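Local coordinates for thioredoxin (TrxA-1) (Sulfolobus solfataricus, PDB 3TCO), which probably reduces protein disulfides as a small thioredoxin-fold redox protein, by way of a cysteine pair that can close into a disulfide, at residues C28-C33 / L59-N64. Numbering follows the deposited sequence.
Sequences CWAEWC and LNVDEN
Trp29 and Asn60 meet where the parallel strands 23-29 and 55-60 end side by side, the two strands of a beta-alpha-beta unit whose helix is 34-49. The backbones are joined tightly there: Trp29 N donates to Leu59 O, and Val61 N returns a bond of 2.9 Å to Trp29 O. On the sheet face bearing Cys28 and Leu59 the packing is apolar, with Cys28 SG 4.0 Å from Leu59 CD2 and Cys28 CB against Val61 CG1; helix 65-70 adds Ile67 and Ala68 beside Leu59 and Val61. On the face bearing Trp29, the indole has its CG between the backbone N and the carbonyl carbon (chi1 67°), which turns the ring across to the neighbouring strand. Asn60 CA lies 4.0 Å from the centroid of the Trp29 five-membered ring in a CH-pi contact, while Asn60 ND2 sits over the same indole toward the rim of the six-membered ring, 3.6 Å from Trp29 CZ2, with the amide plane steeply inclined to the indole. ND2 also donates to a water that accepts from Glu31 N, and Asn60 OD1 receives a weak bond from Asp62 N. An alanine in place of Trp29 is likely to leave a gap beside Asn60, whose CA and amide would lose the ring face they rest on.

Beyond the strands the contact loosens toward solvent. Exposed Trp32, in the turn leading to Cys33, reaches across with its NE1 and donates to Asp62 OD2 at 2.7 Å; OD2 uses its syn lone pair and lies near the indole plane, the carboxylate itself turned 27° from the ring. Cys33, disulfide-bonded to Cys36, stands at the N-cap of helix 34-49 in the thioredoxin CxxC motif. A carboxylate held by an indole N-H, with Ala30 CB against one face of the ring near its rim, would probably steady the exposed Trp32 beside the redox centre.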
loop_
_atom_site.group_PDB
_atom_site.type_symbol
_atom_site.label_atom_id
_atom_site.label_comp_id
_atom_site.label_asym_id
_atom_site.label_seq_id
_atom_site.Cartn_x
_atom_site.Cartn_y
_atom_site.Cartn_z
ATOM N N CYS A 28 -3.740 0.701 3.009
ATOM C CA CYS A 28 -5.102 0.404 3.450
ATOM C C CYS A 28 -5.578 1.665 4.178
ATOM O O CYS A 28 -5.001 2.071 5.194
ATOM C CB CYS A 28 -5.074 -0.817 4.365
ATOM S SG CYS A 28 -4.408 -2.314 3.523
ATOM N N TRP A 29 -6.627 2.291 3.649
ATOM C CA TRP A 29 -7.114 3.554 4.199
ATOM C C TRP A 29 -8.634 3.695 4.198
ATOM O O TRP A 29 -9.357 2.802 3.774
ATOM C CB TRP A 29 -6.560 4.696 3.355
ATOM C CG TRP A 29 -7.153 4.663 1.962
ATOM C CD1 TRP A 29 -6.927 3.721 0.999
ATOM C CD2 TRP A 29 -8.136 5.558 1.421
ATOM N NE1 TRP A 29 -7.712 3.967 -0.104
ATOM C CE2 TRP A 29 -8.464 5.088 0.127
ATOM C CE3 TRP A 29 -8.775 6.706 1.906
ATOM C CZ2 TRP A 29 -9.404 5.728 -0.693
ATOM C CZ3 TRP A 29 -9.713 7.346 1.093
ATOM C CH2 TRP A 29 -10.016 6.852 -0.196
ATOM N N ALA A 30 -9.082 4.864 4.649
ATOM C CA ALA A 30 -10.496 5.238 4.699
ATOM C C ALA A 30 -10.530 6.759 4.839
ATOM O O ALA A 30 -9.666 7.342 5.495
ATOM C CB ALA A 30 -11.195 4.574 5.883
ATOM N N GLU A 31 -11.517 7.404 4.223
ATOM C CA GLU A 31 -11.610 8.863 4.274
ATOM C C GLU A 31 -11.823 9.471 5.671
ATOM O O GLU A 31 -11.425 10.610 5.926
ATOM C CB GLU A 31 -12.727 9.347 3.341
ATOM C CG GLU A 31 -12.467 10.733 2.771
ATOM C CD GLU A 31 -13.661 11.306 2.034
ATOM O OE1 GLU A 31 -14.372 10.535 1.350
ATOM O OE2 GLU A 31 -13.883 12.534 2.126
ATOM N N TRP A 32 -12.437 8.714 6.574
ATOM C CA TRP A 32 -12.718 9.210 7.922
ATOM C C TRP A 32 -11.537 9.111 8.880
ATOM O O TRP A 32 -11.631 9.519 10.042
ATOM C CB TRP A 32 -13.885 8.428 8.525
ATOM C CG TRP A 32 -13.760 6.936 8.331
ATOM C CD1 TRP A 32 -14.435 6.172 7.424
ATOM C CD2 TRP A 32 -12.967 6.027 9.110
ATOM N NE1 TRP A 32 -14.129 4.846 7.598
ATOM C CE2 TRP A 32 -13.230 4.724 8.624
ATOM C CE3 TRP A 32 -12.067 6.184 10.173
ATOM C CZ2 TRP A 32 -12.626 3.580 9.167
ATOM C CZ3 TRP A 32 -11.466 5.048 10.717
ATOM C CH2 TRP A 32 -11.751 3.759 10.210
ATOM N N CYS A 33 -10.436 8.558 8.388
ATOM C CA CYS A 33 -9.252 8.337 9.196
ATOM C C CYS A 33 -8.252 9.489 9.096
ATOM O O CYS A 33 -7.659 9.729 8.043
ATOM C CB CYS A 33 -8.650 6.986 8.782
ATOM S SG CYS A 33 -6.902 6.646 9.159
ATOM N N LEU A 59 -6.044 0.404 -0.943
ATOM C CA LEU A 59 -7.211 -0.425 -0.688
ATOM C C LEU A 59 -8.074 0.312 0.335
ATOM O O LEU A 59 -7.664 0.499 1.480
ATOM C CB LEU A 59 -6.790 -1.780 -0.119
ATOM C CG LEU A 59 -7.872 -2.847 0.109
ATOM C CD1 LEU A 59 -8.075 -3.717 -1.142
ATOM C CD2 LEU A 59 -7.431 -3.720 1.279
ATOM N N ASN A 60 -9.238 0.775 -0.088
ATOM C CA ASN A 60 -10.120 1.436 0.859
ATOM C C ASN A 60 -10.743 0.292 1.659
ATOM O O ASN A 60 -11.415 -0.578 1.098
ATOM C CB ASN A 60 -11.186 2.242 0.140
ATOM C CG ASN A 60 -12.118 2.927 1.101
ATOM O OD1 ASN A 60 -12.818 2.263 1.863
ATOM N ND2 ASN A 60 -12.123 4.258 1.083
ATOM N N VAL A 61 -10.496 0.273 2.963
ATOM C CA VAL A 61 -10.993 -0.815 3.792
ATOM C C VAL A 61 -12.506 -0.944 3.892
ATOM O O VAL A 61 -13.000 -2.046 4.049
ATOM C CB VAL A 61 -10.390 -0.784 5.233
ATOM C CG1 VAL A 61 -8.863 -0.947 5.165
ATOM C CG2 VAL A 61 -10.757 0.502 5.947
ATOM N N ASP A 62 -13.252 0.152 3.789
ATOM C CA ASP A 62 -14.709 0.017 3.888
ATOM C C ASP A 62 -15.334 -0.633 2.662
ATOM O O ASP A 62 -16.426 -1.190 2.752
ATOM C CB ASP A 62 -15.377 1.361 4.167
ATOM C CG ASP A 62 -15.034 1.890 5.532
ATOM O OD1 ASP A 62 -14.787 1.055 6.431
ATOM O OD2 ASP A 62 -15.017 3.129 5.705
ATOM N N GLU A 63 -14.657 -0.572 1.521
ATOM C CA GLU A 63 -15.185 -1.222 0.317
ATOM C C GLU A 63 -14.516 -2.567 0.036
ATOM O O GLU A 63 -14.877 -3.251 -0.921
ATOM C CB GLU A 63 -15.031 -0.325 -0.915
ATOM C CG GLU A 63 -14.301 0.968 -0.676
ATOM C CD GLU A 63 -14.420 1.920 -1.854
ATOM O OE1 GLU A 63 -15.556 2.135 -2.333
ATOM O OE2 GLU A 63 -13.383 2.464 -2.291
ATOM N N ASN A 64 -13.557 -2.950 0.874
ATOM C CA ASN A 64 -12.826 -4.207 0.704
ATOM C C ASN A 64 -12.654 -4.910 2.046
ATOM O O ASN A 64 -11.545 -5.290 2.419
ATOM C CB ASN A 64 -11.443 -3.927 0.100
ATOM C CG ASN A 64 -11.529 -3.341 -1.292
ATOM O OD1 ASN A 64 -11.865 -4.041 -2.247
ATOM N ND2 ASN A 64 -11.250 -2.046 -1.412
HETATM O O HOH W 1 -13.499 6.134 2.669
#